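Local coordinates for beta-mannosidase (Trichoderma harzianum, PDB 4CVU), which probably releases terminal beta-linked mannose from the non-reducing ends of beta-mannosides, acting as a family 2 glycoside hydrolase, at residues 192-197 with 424-429; 451-456 with 488-493; 888-893 with 932-937. All blocks are in the same frame, centred on the assembly; numbering follows the deposited sequence.

How the contacts relate
Contacts 1 and 2 are neighbours, their centres 15 Å apart, and both involve segments that follow parallel strands of the barrel: 424-429 after 418-421, 451-456 after 442-446 and 488-493 after 481-485. Contact 1 is buried and polar, joining a loop of the galactose-binding-like domain to the barrel; contact 2 stays within the barrel and mixes one backbone bond with aromatic packing. They meet where Gln195 OE1 stands 2.5 Å from Tyr454 OH, a probable hydrogen bond. Contact 3 lies in the C-terminal Ig-fold domain, with nearest atoms about 24 Å from contact 1 and about 27 Å from contact 2. It alone is strand pairing, partly buried, and a water bridges its side chains.

Contact 1: 192-197 with 424-429; sequences RKEQND and SGTYLP
Ser424 takes two successive backbone N-H groups of the other chain segment: Gln195 N donates to Ser424 OG at 3.1 Å in an almost perfectly straight bond (178°), and Asn196 N donates to Ser424 O at 3.0 Å. Those N-H groups open the 3-10 turn 195-197, which Asp197 N closes by bonding to Glu194 O. Ser424 follows a cis peptide bond, and its hydroxyl, held anti to its own nitrogen (chi1 166°), also bonds Gln448. Beside it, Glu194 reaches out in a fully extended chain along Gly425: CG lies 3.2 Å from Gly425 O, and OE2 comes 3.0 Å from Gly425 CA while bonding Trp396. The carboxylate thus lies tight against Gly425, which has no side chain. The other oxygen, Glu194 OE1, is 2.6 Å from Asp197 OD1, close enough that one of the two acids is probably protonated. Asp197 OD2 uses its anti lone pair for a 2.6 Å salt bridge to Lys193 NZ, whose second acid is Asp113. Gln195 bends at chi2 (-82°), carrying NE2 back to Lys193 O while OE1 faces Tyr454; its CG packs on Ser424 CB. A buried set of interlocking polar groups joins the galactose-binding-like domain to the loop after barrel strand 418-421, fixing the backbone of both partners.

Contact 2: 451-456 with 488-493; sequences DTLYPD and NEFENL
Phe490 carries its ring against the carbonyl of Thr452 and the side chains of Leu453 and Tyr454. From CB, CG lies anti to the carbonyl carbon (chi1 -81°), which swings the ring end toward 452-454. Along one side CD2 meets Leu453 CD2 at 4.0 Å, the two side chains sliding past each other in opposite directions. Further out, CE2 lies 3.6 Å from Thr452 O. At the tip, CZ meets Tyr454 CD1 at 4.0 Å; the two aromatic side chains cross at about a right angle and touch edge to edge. Tyr454 OH is held by Gln195 and by the backbone of Ser450. Beyond the ring, Asp451 N donates to Asn488 O at 3.1 Å (164°), the one hydrogen bond between the segments, and Asp451 OD1 rests 3.5 Å from Leu493 CD2. Asn488 ND2 bonds Ser450, while OD1 bonds Arg420. Asn488 and Glu489 follow strand 481-485 and probably correspond to the Asn-Glu pair found after the fourth barrel strand in clan GH-A glycosidases. Loop 451-456 leads from strand 442-446 into helix 458-475; on the way Leu453 packs on Met494 and Ala498 of helix 490-501 and on Val509 of helix 506-528.

Contact 3: 888-893 with 932-937; sequences WLTHPA and TVESLW
Trp888 and Glu934 form a hydrogen-bonded antiparallel pair, with Trp888 N to Glu934 O at 2.8 Å and Glu934 N to Trp888 O at 2.9 Å; Thr890 and Thr932 form the next hydrogen-bonded pair, two residues along each strand. Their side chains share one sheet face and gather round a water. Thr890 OG1 and Thr932 OG1 donate to it, and it donates to Trp888 O and, at 3.1 Å, to Glu934 OE1. With CG between the backbone N and the carbonyl carbon (chi1 74°), the extended glutamate chain lies along the tryptophan, CG 3.8 Å from Trp888 CB, its carboxylate at the indole edge with the planes 81° apart. With Glu934 cut back to an alanine, the water is likely to lose one of its two acceptors and the indole edge its cover. The strands belong to the three-stranded sheet of the C-terminal Ig-like beta sandwich, with 884-890 central. On the sandwich interior side, the non-hydrogen-bonded pair brings Leu889 CD2 within 3.8 Å of Val933 CB, and both residues pack on Leu866 of the opposing sheet. On the water's face, Trp888 meets Tyr731 at about a right angle and His673 of helix 664-692, which Glu934 also touches.

Contact 1: 192-197 with 424-429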
ATOM      1  N   ARG A 192     -27.007   1.408  22.935  1.00 37.97           N
ATOM      2  CA  ARG A 192     -26.697   2.826  22.922  1.00 36.95           C
ATOM      3  C   ARG A 192     -25.204   3.027  22.630  1.00 37.53           C
ATOM      4  O   ARG A 192     -24.388   3.281  23.529  1.00 36.66           O
ATOM      5  CB  ARG A 192     -27.106   3.456  24.261  1.00 37.36           C
ATOM      6  CG  ARG A 192     -28.564   3.289  24.582  1.00 37.34           C
ATOM      7  CD  ARG A 192     -29.452   3.736  23.462  1.00 37.96           C
ATOM      8  NE  ARG A 192     -29.022   5.044  22.964  1.00 38.75           N
ATOM      9  CZ  ARG A 192     -29.097   5.459  21.701  1.00 39.41           C
ATOM     10  NH1 ARG A 192     -29.597   4.689  20.736  1.00 41.42           N
ATOM     11  NH2 ARG A 192     -28.682   6.684  21.388  1.00 38.96           N
ATOM     12  N   LYS A 193     -24.893   2.907  21.333  1.00 36.78           N
ATOM     13  CA  LYS A 193     -23.548   3.010  20.758  1.00 36.91           C
ATOM     14  C   LYS A 193     -23.765   3.666  19.407  1.00 34.43           C
ATOM     15  O   LYS A 193     -24.846   3.544  18.759  1.00 34.38           O
ATOM     16  CB  LYS A 193     -22.871   1.614  20.623  1.00 37.21           C
ATOM     17  CG  LYS A 193     -21.451   1.597  20.015  1.00 37.92           C
ATOM     18  CD  LYS A 193     -20.729   0.274  20.269  1.00 39.26           C
ATOM     19  CE  LYS A 193     -19.374   0.119  19.540  1.00 38.35           C
ATOM     20  NZ  LYS A 193     -18.648   1.404  19.367  1.00 39.18           N
ATOM     21  N   GLU A 194     -22.748   4.387  18.987  1.00 34.83           N
ATOM     22  CA  GLU A 194     -22.742   5.157  17.746  1.00 32.22           C
ATOM     23  C   GLU A 194     -23.131   4.189  16.665  1.00 31.71           C
ATOM     24  O   GLU A 194     -22.516   3.188  16.437  1.00 30.57           O
ATOM     25  CB  GLU A 194     -21.336   5.770  17.550  1.00 32.46           C
ATOM     26  CG  GLU A 194     -21.025   6.358  16.194  1.00 32.14           C
ATOM     27  CD  GLU A 194     -19.686   7.109  16.113  1.00 32.98           C
ATOM     28  OE1 GLU A 194     -18.676   6.443  16.083  1.00 33.78           O
ATOM     29  OE2 GLU A 194     -19.643   8.320  16.055  1.00 30.97           O
ATOM     30  N   GLN A 195     -24.244   4.480  16.006  1.00 31.54           N
ATOM     31  CA  GLN A 195     -24.807   3.544  15.119  1.00 30.52           C
ATOM     32  C   GLN A 195     -23.964   3.206  13.903  1.00 30.44           C
ATOM     33  O   GLN A 195     -24.009   2.091  13.465  1.00 30.71           O
ATOM     34  CB  GLN A 195     -26.237   3.960  14.738  1.00 30.99           C
ATOM     35  CG  GLN A 195     -27.141   4.126  15.923  1.00 31.33           C
ATOM     36  CD  GLN A 195     -27.759   2.854  16.468  1.00 34.76           C
ATOM     37  OE1 GLN A 195     -28.842   2.424  16.049  1.00 34.01           O
ATOM     38  NE2 GLN A 195     -27.106   2.261  17.471  1.00 33.13           N
ATOM     39  N   ASN A 196     -23.215   4.152  13.358  1.00 29.75           N
ATOM     40  CA  ASN A 196     -22.401   3.915  12.232  1.00 30.44           C
ATOM     41  C   ASN A 196     -21.231   2.992  12.491  1.00 31.33           C
ATOM     42  O   ASN A 196     -20.635   2.532  11.580  1.00 29.95           O
ATOM     43  CB  ASN A 196     -21.963   5.165  11.517  1.00 31.42           C
ATOM     44  CG  ASN A 196     -21.034   5.995  12.313  1.00 33.27           C
ATOM     45  OD1 ASN A 196     -21.424   6.778  13.132  1.00 33.36           O
ATOM     46  ND2 ASN A 196     -19.748   5.770  12.089  1.00 32.15           N
ATOM     47  N   ASP A 197     -20.993   2.682  13.743  1.00 33.05           N
ATOM     48  CA  ASP A 197     -19.930   1.747  14.134  1.00 33.94           C
ATOM     49  C   ASP A 197     -20.179   0.313  13.654  1.00 35.59           C
ATOM     50  O   ASP A 197     -19.272  -0.490  13.625  1.00 36.70           O
ATOM     51  CB  ASP A 197     -19.809   1.763  15.637  1.00 34.93           C
ATOM     52  CG  ASP A 197     -19.205   2.992  16.170  1.00 35.40           C
ATOM     53  OD1 ASP A 197     -18.954   3.938  15.412  1.00 34.85           O
ATOM     54  OD2 ASP A 197     -18.935   3.008  17.380  1.00 36.15           O
ATOM     55  N   SER A 424     -26.679   8.785  13.270  1.00 34.35           N
ATOM     56  CA  SER A 424     -25.872   8.602  14.457  1.00 33.82           C
ATOM     57  C   SER A 424     -24.500   8.092  14.133  1.00 34.38           C
ATOM     58  O   SER A 424     -24.328   6.973  13.617  1.00 33.14           O
ATOM     59  CB  SER A 424     -26.529   7.646  15.476  1.00 35.56           C
ATOM     60  OG  SER A 424     -25.601   7.207  16.501  1.00 34.93           O
ATOM     61  N   GLY A 425     -23.621   9.080  14.211  1.00 37.81           N
ATOM     62  CA  GLY A 425     -22.354   9.080  14.936  1.00 38.68           C
ATOM     63  C   GLY A 425     -22.643   9.387  16.402  1.00 35.96           C
ATOM     64  O   GLY A 425     -23.156   8.517  17.139  1.00 34.21           O
ATOM     65  N   THR A 426     -22.318  10.592  16.842  1.00 35.85           N
ATOM     66  CA  THR A 426     -22.312  10.832  18.267  1.00 36.81           C
ATOM     67  C   THR A 426     -22.560  12.251  18.731  1.00 37.95           C
ATOM     68  O   THR A 426     -22.522  13.168  17.912  1.00 38.87           O
ATOM     69  CB  THR A 426     -20.944  10.380  18.810  1.00 37.20           C
ATOM     70  OG1 THR A 426     -21.044  10.133  20.221  1.00 40.87           O
ATOM     71  CG2 THR A 426     -19.902  11.393  18.560  1.00 37.98           C
ATOM     72  N   TYR A 427     -22.737  12.428  20.058  1.00 36.93           N
ATOM     73  CA  TYR A 427     -22.733  13.760  20.684  1.00 37.02           C
ATOM     74  C   TYR A 427     -21.310  14.273  20.705  1.00 37.91           C
ATOM     75  O   TYR A 427     -20.435  13.637  21.269  1.00 38.26           O
ATOM     76  CB  TYR A 427     -23.337  13.770  22.127  1.00 37.31           C
ATOM     77  CG  TYR A 427     -24.690  13.118  22.211  1.00 37.39           C
ATOM     78  CD1 TYR A 427     -25.840  13.813  21.871  1.00 38.16           C
ATOM     79  CD2 TYR A 427     -24.810  11.776  22.553  1.00 37.86           C
ATOM     80  CE1 TYR A 427     -27.083  13.201  21.914  1.00 37.07           C
ATOM     81  CE2 TYR A 427     -26.044  11.158  22.612  1.00 37.51           C
ATOM     82  CZ  TYR A 427     -27.171  11.867  22.263  1.00 38.18           C
ATOM     83  OH  TYR A 427     -28.383  11.212  22.291  1.00 38.60           O
ATOM     84  N   LEU A 428     -21.079  15.437  20.089  1.00 39.12           N
ATOM     85  CA  LEU A 428     -19.731  15.951  19.972  1.00 38.49           C
ATOM     86  C   LEU A 428     -19.181  16.373  21.310  1.00 41.63           C
ATOM     87  O   LEU A 428     -19.891  16.927  22.175  1.00 40.93           O
ATOM     88  CB  LEU A 428     -19.641  17.138  18.990  1.00 38.59           C
ATOM     89  CG  LEU A 428     -20.098  16.894  17.546  1.00 37.72           C
ATOM     90  CD1 LEU A 428     -19.882  18.150  16.733  1.00 38.29           C
ATOM     91  CD2 LEU A 428     -19.376  15.718  16.894  1.00 38.43           C
ATOM     92  N   PRO A 429     -17.893  16.134  21.502  1.00 41.59           N
ATOM     93  CA  PRO A 429     -17.256  16.625  22.721  1.00 41.71           C
ATOM     94  C   PRO A 429     -17.242  18.150  22.790  1.00 41.86           C
ATOM     95  O   PRO A 429     -17.288  18.808  21.748  1.00 41.63           O
ATOM     96  CB  PRO A 429     -15.820  16.075  22.600  1.00 42.39           C
ATOM     97  CG  PRO A 429     -15.921  14.921  21.677  1.00 42.39           C
ATOM     98  CD  PRO A 429     -17.032  15.239  20.721  1.00 41.21           C
TER

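Contact 2: 451-456 with 488-493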
ATOM      1  N   ASP A 451     -32.353   5.836  11.245  1.00 39.72           N
ATOM      2  CA  ASP A 451     -32.666   4.956  10.147  1.00 41.58           C
ATOM      3  C   ASP A 451     -33.077   3.539  10.590  1.00 41.92           C
ATOM      4  O   ASP A 451     -32.797   2.546   9.924  1.00 40.14           O
ATOM      5  CB  ASP A 451     -31.464   4.895   9.201  1.00 45.12           C
ATOM      6  CG  ASP A 451     -31.830   4.369   7.825  1.00 53.84           C
ATOM      7  OD1 ASP A 451     -33.026   4.437   7.427  1.00 55.99           O
ATOM      8  OD2 ASP A 451     -30.907   3.865   7.132  1.00 57.64           O
ATOM      9  N   THR A 452     -33.734   3.473  11.730  1.00 40.51           N
ATOM     10  CA  THR A 452     -34.388   2.263  12.183  1.00 40.65           C
ATOM     11  C   THR A 452     -35.307   2.685  13.311  1.00 40.71           C
ATOM     12  O   THR A 452     -35.281   3.849  13.745  1.00 39.63           O
ATOM     13  CB  THR A 452     -33.378   1.200  12.652  1.00 39.37           C
ATOM     14  OG1 THR A 452     -34.033  -0.079  12.797  1.00 40.99           O
ATOM     15  CG2 THR A 452     -32.690   1.631  13.936  1.00 38.25           C
ATOM     16  N   LEU A 453     -36.143   1.744  13.757  1.00 41.90           N
ATOM     17  CA  LEU A 453     -37.029   1.976  14.895  1.00 42.62           C
ATOM     18  C   LEU A 453     -36.406   1.328  16.103  1.00 42.75           C
ATOM     19  O   LEU A 453     -35.615   0.418  15.955  1.00 42.60           O
ATOM     20  CB  LEU A 453     -38.442   1.445  14.621  1.00 43.22           C
ATOM     21  CG  LEU A 453     -39.189   2.144  13.475  1.00 43.41           C
ATOM     22  CD1 LEU A 453     -40.621   1.636  13.364  1.00 45.66           C
ATOM     23  CD2 LEU A 453     -39.205   3.658  13.618  1.00 44.67           C
ATOM     24  N   TYR A 454     -36.767   1.818  17.293  1.00 41.93           N
ATOM     25  CA  TYR A 454     -36.042   1.496  18.507  1.00 42.95           C
ATOM     26  C   TYR A 454     -36.953   0.918  19.603  1.00 43.48           C
ATOM     27  O   TYR A 454     -38.197   1.086  19.552  1.00 41.04           O
ATOM     28  CB  TYR A 454     -35.325   2.753  19.026  1.00 42.24           C
ATOM     29  CG  TYR A 454     -34.131   3.124  18.180  1.00 40.23           C
ATOM     30  CD1 TYR A 454     -34.276   3.895  17.047  1.00 38.74           C
ATOM     31  CD2 TYR A 454     -32.872   2.653  18.503  1.00 39.88           C
ATOM     32  CE1 TYR A 454     -33.196   4.201  16.257  1.00 38.73           C
ATOM     33  CE2 TYR A 454     -31.775   2.945  17.728  1.00 39.10           C
ATOM     34  CZ  TYR A 454     -31.928   3.738  16.613  1.00 39.29           C
ATOM     35  OH  TYR A 454     -30.837   3.991  15.797  1.00 36.70           O
ATOM     36  N   PRO A 455     -36.334   0.243  20.585  1.00 44.00           N
ATOM     37  CA  PRO A 455     -37.087  -0.240  21.763  1.00 46.07           C
ATOM     38  C   PRO A 455     -37.663   0.902  22.586  1.00 46.35           C
ATOM     39  O   PRO A 455     -37.194   2.040  22.506  1.00 44.03           O
ATOM     40  CB  PRO A 455     -36.030  -0.994  22.583  1.00 44.29           C
ATOM     41  CG  PRO A 455     -34.923  -1.275  21.643  1.00 44.85           C
ATOM     42  CD  PRO A 455     -34.910  -0.121  20.689  1.00 43.87           C
ATOM     43  N   ASP A 456     -38.692   0.586  23.362  1.00 48.23           N
ATOM     44  CA  ASP A 456     -39.282   1.548  24.294  1.00 48.50           C
ATOM     45  C   ASP A 456     -39.719   0.864  25.605  1.00 50.71           C
ATOM     46  O   ASP A 456     -40.667   1.311  26.252  1.00 48.06           O
ATOM     47  CB  ASP A 456     -40.468   2.274  23.658  1.00 47.74           C
ATOM     48  CG  ASP A 456     -40.898   3.494  24.449  1.00 48.22           C
ATOM     49  OD1 ASP A 456     -40.011   4.198  24.998  1.00 48.20           O
ATOM     50  OD2 ASP A 456     -42.125   3.767  24.527  1.00 46.79           O
ATOM     51  N   ASN A 488     -32.645  10.665  13.069  1.00 41.74           N
ATOM     52  CA  ASN A 488     -32.586  10.744  11.621  1.00 42.78           C
ATOM     53  C   ASN A 488     -33.595   9.827  10.948  1.00 42.23           C
ATOM     54  O   ASN A 488     -33.658   8.666  11.211  1.00 40.63           O
ATOM     55  CB  ASN A 488     -31.136  10.474  11.191  1.00 42.00           C
ATOM     56  CG  ASN A 488     -30.989  10.251   9.709  1.00 45.43           C
ATOM     57  OD1 ASN A 488     -31.237  11.140   8.922  1.00 42.67           O
ATOM     58  ND2 ASN A 488     -30.630   9.033   9.322  1.00 45.84           N
ATOM     59  N   GLU A 489     -34.365  10.410  10.031  1.00 44.06           N
ATOM     60  CA  GLU A 489     -35.286   9.692   9.118  1.00 44.93           C
ATOM     61  C   GLU A 489     -36.433   8.823   9.683  1.00 43.08           C
ATOM     62  O   GLU A 489     -36.597   7.684   9.275  1.00 44.23           O
ATOM     63  CB  GLU A 489     -34.478   8.871   8.109  1.00 48.22           C
ATOM     64  CG  GLU A 489     -34.326   9.585   6.765  1.00 51.89           C
ATOM     65  CD  GLU A 489     -32.953   9.416   6.144  1.00 55.77           C
ATOM     66  OE1 GLU A 489     -32.252   8.432   6.505  1.00 58.56           O
ATOM     67  OE2 GLU A 489     -32.588  10.271   5.266  1.00 55.92           O
ATOM     68  N   PHE A 490     -37.224   9.370  10.595  1.00 40.14           N
ATOM     69  CA  PHE A 490     -38.300   8.655  11.168  1.00 41.12           C
ATOM     70  C   PHE A 490     -39.583   8.850  10.363  1.00 40.69           C
ATOM     71  O   PHE A 490     -39.986   7.972   9.687  1.00 40.08           O
ATOM     72  CB  PHE A 490     -38.495   9.112  12.607  1.00 39.73           C
ATOM     73  CG  PHE A 490     -37.556   8.459  13.535  1.00 40.16           C
ATOM     74  CD1 PHE A 490     -36.254   8.877  13.623  1.00 40.54           C
ATOM     75  CD2 PHE A 490     -37.938   7.357  14.234  1.00 41.67           C
ATOM     76  CE1 PHE A 490     -35.375   8.216  14.440  1.00 40.37           C
ATOM     77  CE2 PHE A 490     -37.072   6.685  15.063  1.00 40.88           C
ATOM     78  CZ  PHE A 490     -35.780   7.124  15.176  1.00 41.36           C
ATOM     79  N   GLU A 491     -40.162  10.031  10.416  1.00 40.49           N
ATOM     80  CA  GLU A 491     -41.478  10.275   9.847  1.00 41.07           C
ATOM     81  C   GLU A 491     -41.507  10.294   8.312  1.00 41.85           C
ATOM     82  O   GLU A 491     -42.568  10.103   7.677  1.00 41.59           O
ATOM     83  CB  GLU A 491     -42.010  11.606  10.373  1.00 42.49           C
ATOM     84  CG  GLU A 491     -42.556  11.561  11.829  1.00 42.38           C
ATOM     85  CD  GLU A 491     -43.103  12.910  12.308  1.00 43.18           C
ATOM     86  OE1 GLU A 491     -43.808  13.563  11.516  1.00 41.58           O
ATOM     87  OE2 GLU A 491     -42.842  13.325  13.463  1.00 41.74           O
ATOM     88  N   ASN A 492     -40.362  10.603   7.709  1.00 41.19           N
ATOM     89  CA  ASN A 492     -40.275  10.652   6.249  1.00 42.24           C
ATOM     90  C   ASN A 492     -39.869   9.321   5.603  1.00 43.56           C
ATOM     91  O   ASN A 492     -40.031   9.159   4.379  1.00 42.04           O
ATOM     92  CB  ASN A 492     -39.352  11.779   5.812  1.00 41.30           C
ATOM     93  CG  ASN A 492     -37.896  11.497   6.107  1.00 41.78           C
ATOM     94  OD1 ASN A 492     -37.541  11.039   7.175  1.00 42.42           O
ATOM     95  ND2 ASN A 492     -37.030  11.814   5.144  1.00 44.32           N
ATOM     96  N   LEU A 493     -39.343   8.383   6.403  1.00 44.30           N
ATOM     97  CA  LEU A 493     -38.812   7.113   5.871  1.00 43.53           C
ATOM     98  C   LEU A 493     -39.203   5.866   6.701  1.00 44.96           C
ATOM     99  O   LEU A 493     -39.987   5.031   6.255  1.00 44.02           O
ATOM    100  CB  LEU A 493     -37.286   7.201   5.730  1.00 44.20           C
ATOM    101  CG  LEU A 493     -36.571   6.009   5.074  1.00 44.40           C
ATOM    102  CD1 LEU A 493     -37.046   5.833   3.645  1.00 46.44           C
ATOM    103  CD2 LEU A 493     -35.070   6.178   5.105  1.00 43.87           C
TER

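Contact 3: 888-893 with 932-937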
ATOM      1  N   TRP A 888      -8.276  23.093 -13.455  1.00 34.08           N
ATOM      2  CA  TRP A 888      -8.230  22.354 -12.219  1.00 32.87           C
ATOM      3  C   TRP A 888      -6.801  22.226 -11.792  1.00 33.04           C
ATOM      4  O   TRP A 888      -6.039  21.622 -12.516  1.00 33.48           O
ATOM      5  CB  TRP A 888      -8.826  20.937 -12.416  1.00 34.87           C
ATOM      6  CG  TRP A 888      -8.807  20.103 -11.166  1.00 35.65           C
ATOM      7  CD1 TRP A 888      -7.987  19.028 -10.902  1.00 36.85           C
ATOM      8  CD2 TRP A 888      -9.593  20.314  -9.986  1.00 37.32           C
ATOM      9  NE1 TRP A 888      -8.256  18.530  -9.629  1.00 38.68           N
ATOM     10  CE2 TRP A 888      -9.224  19.311  -9.044  1.00 37.90           C
ATOM     11  CE3 TRP A 888     -10.594  21.218  -9.642  1.00 37.45           C
ATOM     12  CZ2 TRP A 888      -9.801  19.220  -7.804  1.00 37.64           C
ATOM     13  CZ3 TRP A 888     -11.170  21.125  -8.384  1.00 37.87           C
ATOM     14  CH2 TRP A 888     -10.778  20.147  -7.482  1.00 38.34           C
ATOM     15  N   LEU A 889      -6.502  22.760 -10.617  1.00 32.45           N
ATOM     16  CA  LEU A 889      -5.198  22.647  -9.976  1.00 34.17           C
ATOM     17  C   LEU A 889      -5.257  21.521  -9.010  1.00 33.82           C
ATOM     18  O   LEU A 889      -6.248  21.375  -8.299  1.00 33.81           O
ATOM     19  CB  LEU A 889      -4.904  23.934  -9.238  1.00 35.49           C
ATOM     20  CG  LEU A 889      -4.803  25.183 -10.145  1.00 36.39           C
ATOM     21  CD1 LEU A 889      -5.166  26.417  -9.356  1.00 37.96           C
ATOM     22  CD2 LEU A 889      -3.423  25.314 -10.698  1.00 37.86           C
ATOM     23  N   THR A 890      -4.181  20.728  -8.943  1.00 33.62           N
ATOM     24  CA  THR A 890      -4.125  19.605  -8.097  1.00 34.41           C
ATOM     25  C   THR A 890      -2.872  19.807  -7.276  1.00 34.14           C
ATOM     26  O   THR A 890      -1.831  19.879  -7.875  1.00 34.27           O
ATOM     27  CB  THR A 890      -3.953  18.270  -8.898  1.00 35.14           C
ATOM     28  OG1 THR A 890      -5.039  18.100  -9.810  1.00 35.24           O
ATOM     29  CG2 THR A 890      -3.908  17.090  -7.921  1.00 36.27           C
ATOM     30  N   HIS A 891      -3.003  19.942  -5.950  1.00 33.94           N
ATOM     31  CA  HIS A 891      -1.832  19.957  -5.035  1.00 34.88           C
ATOM     32  C   HIS A 891      -1.352  18.527  -4.760  1.00 35.59           C
ATOM     33  O   HIS A 891      -2.133  17.596  -4.809  1.00 33.58           O
ATOM     34  CB  HIS A 891      -2.194  20.716  -3.747  1.00 34.56           C
ATOM     35  CG  HIS A 891      -3.082  19.968  -2.805  1.00 35.44           C
ATOM     36  ND1 HIS A 891      -2.584  19.086  -1.873  1.00 35.31           N
ATOM     37  CD2 HIS A 891      -4.420  20.001  -2.621  1.00 34.29           C
ATOM     38  CE1 HIS A 891      -3.581  18.595  -1.162  1.00 36.43           C
ATOM     39  NE2 HIS A 891      -4.707  19.130  -1.609  1.00 35.85           N
ATOM     40  N   PRO A 892      -0.049  18.345  -4.471  1.00 36.64           N
ATOM     41  CA  PRO A 892       0.460  17.012  -4.276  1.00 37.91           C
ATOM     42  C   PRO A 892       0.124  16.439  -2.909  1.00 38.90           C
ATOM     43  O   PRO A 892      -0.417  17.131  -2.046  1.00 37.95           O
ATOM     44  CB  PRO A 892       1.982  17.210  -4.375  1.00 38.29           C
ATOM     45  CG  PRO A 892       2.191  18.560  -3.814  1.00 37.72           C
ATOM     46  CD  PRO A 892       1.010  19.350  -4.349  1.00 37.22           C
ATOM     47  N   ALA A 893       0.484  15.183  -2.747  1.00 40.07           N
ATOM     48  CA  ALA A 893       0.356  14.444  -1.501  1.00 44.26           C
ATOM     49  C   ALA A 893       0.981  15.078  -0.263  1.00 45.52           C
ATOM     50  O   ALA A 893       0.455  14.942   0.825  1.00 51.73           O
ATOM     51  CB  ALA A 893       0.915  13.009  -1.657  1.00 44.72           C
ATOM     52  N   THR A 932       0.012  20.821 -10.341  1.00 33.82           N
ATOM     53  CA  THR A 932      -0.216  20.668 -11.765  1.00 33.71           C
ATOM     54  C   THR A 932      -1.548  21.342 -12.078  1.00 32.79           C
ATOM     55  O   THR A 932      -2.307  21.631 -11.151  1.00 31.55           O
ATOM     56  CB  THR A 932      -0.356  19.177 -12.207  1.00 35.38           C
ATOM     57  OG1 THR A 932      -1.555  18.613 -11.615  1.00 34.67           O
ATOM     58  CG2 THR A 932       0.862  18.335 -11.778  1.00 36.52           C
ATOM     59  N   VAL A 933      -1.759  21.661 -13.348  1.00 32.47           N
ATOM     60  CA  VAL A 933      -3.048  22.236 -13.821  1.00 32.62           C
ATOM     61  C   VAL A 933      -3.577  21.445 -15.009  1.00 33.11           C
ATOM     62  O   VAL A 933      -2.815  20.889 -15.781  1.00 32.85           O
ATOM     63  CB  VAL A 933      -2.919  23.756 -14.132  1.00 33.45           C
ATOM     64  CG1 VAL A 933      -1.980  24.042 -15.295  1.00 34.48           C
ATOM     65  CG2 VAL A 933      -4.302  24.395 -14.428  1.00 33.85           C
ATOM     66  N   GLU A 934      -4.906  21.409 -15.200  1.00 32.75           N
ATOM     67  CA  GLU A 934      -5.440  20.645 -16.291  1.00 32.81           C
ATOM     68  C   GLU A 934      -6.790  21.232 -16.539  1.00 33.11           C
ATOM     69  O   GLU A 934      -7.191  22.129 -15.809  1.00 31.70           O
ATOM     70  CB  GLU A 934      -5.617  19.167 -15.905  1.00 34.49           C
ATOM     71  CG  GLU A 934      -6.800  18.914 -14.967  1.00 36.18           C
ATOM     72  CD  GLU A 934      -6.788  17.512 -14.410  1.00 39.55           C
ATOM     73  OE1 GLU A 934      -5.794  17.135 -13.688  1.00 39.15           O
ATOM     74  OE2 GLU A 934      -7.749  16.755 -14.711  1.00 39.24           O
ATOM     75  N   SER A 935      -7.449  20.721 -17.579  1.00 33.09           N
ATOM     76  CA  SER A 935      -8.832  21.141 -17.921  1.00 32.66           C
ATOM     77  C   SER A 935      -9.649  19.992 -18.497  1.00 32.53           C
ATOM     78  O   SER A 935      -9.194  18.879 -18.701  1.00 33.06           O
ATOM     79  CB  SER A 935      -8.781  22.327 -18.901  1.00 32.47           C
ATOM     80  OG  SER A 935      -8.409  21.950 -20.246  1.00 32.62           O
ATOM     81  N   LEU A 936     -10.883  20.284 -18.863  1.00 33.11           N
ATOM     82  CA  LEU A 936     -11.700  19.285 -19.469  1.00 33.56           C
ATOM     83  C   LEU A 936     -11.021  18.608 -20.639  1.00 34.89           C
ATOM     84  O   LEU A 936     -11.182  17.381 -20.852  1.00 34.76           O
ATOM     85  CB  LEU A 936     -12.978  19.982 -19.969  1.00 33.92           C
ATOM     86  CG  LEU A 936     -14.136  19.089 -20.333  1.00 35.02           C
ATOM     87  CD1 LEU A 936     -14.801  18.447 -19.118  1.00 34.65           C
ATOM     88  CD2 LEU A 936     -15.150  19.948 -21.096  1.00 35.20           C
ATOM     89  N   TRP A 937     -10.304  19.397 -21.444  1.00 36.81           N
ATOM     90  CA  TRP A 937      -9.585  18.872 -22.609  1.00 38.89           C
ATOM     91  C   TRP A 937      -8.746  17.662 -22.261  1.00 39.81           C
ATOM     92  O   TRP A 937      -8.643  16.711 -23.028  1.00 39.61           O
ATOM     93  CB  TRP A 937      -8.695  19.985 -23.214  1.00 40.64           C
ATOM     94  CG  TRP A 937      -7.640  19.500 -24.153  1.00 41.74           C
ATOM     95  CD1 TRP A 937      -6.302  19.314 -23.876  1.00 40.92           C
ATOM     96  CD2 TRP A 937      -7.834  19.100 -25.504  1.00 42.32           C
ATOM     97  NE1 TRP A 937      -5.670  18.831 -24.972  1.00 43.49           N
ATOM     98  CE2 TRP A 937      -6.578  18.682 -25.990  1.00 44.14           C
ATOM     99  CE3 TRP A 937      -8.948  19.046 -26.347  1.00 43.61           C
ATOM    100  CZ2 TRP A 937      -6.389  18.220 -27.302  1.00 46.31           C
ATOM    101  CZ3 TRP A 937      -8.775  18.583 -27.656  1.00 47.17           C
ATOM    102  CH2 TRP A 937      -7.492  18.177 -28.126  1.00 47.01           C
TER
HETATM  103  O   HOH W   1      -4.088  19.105 -12.097  1.00 33.03           O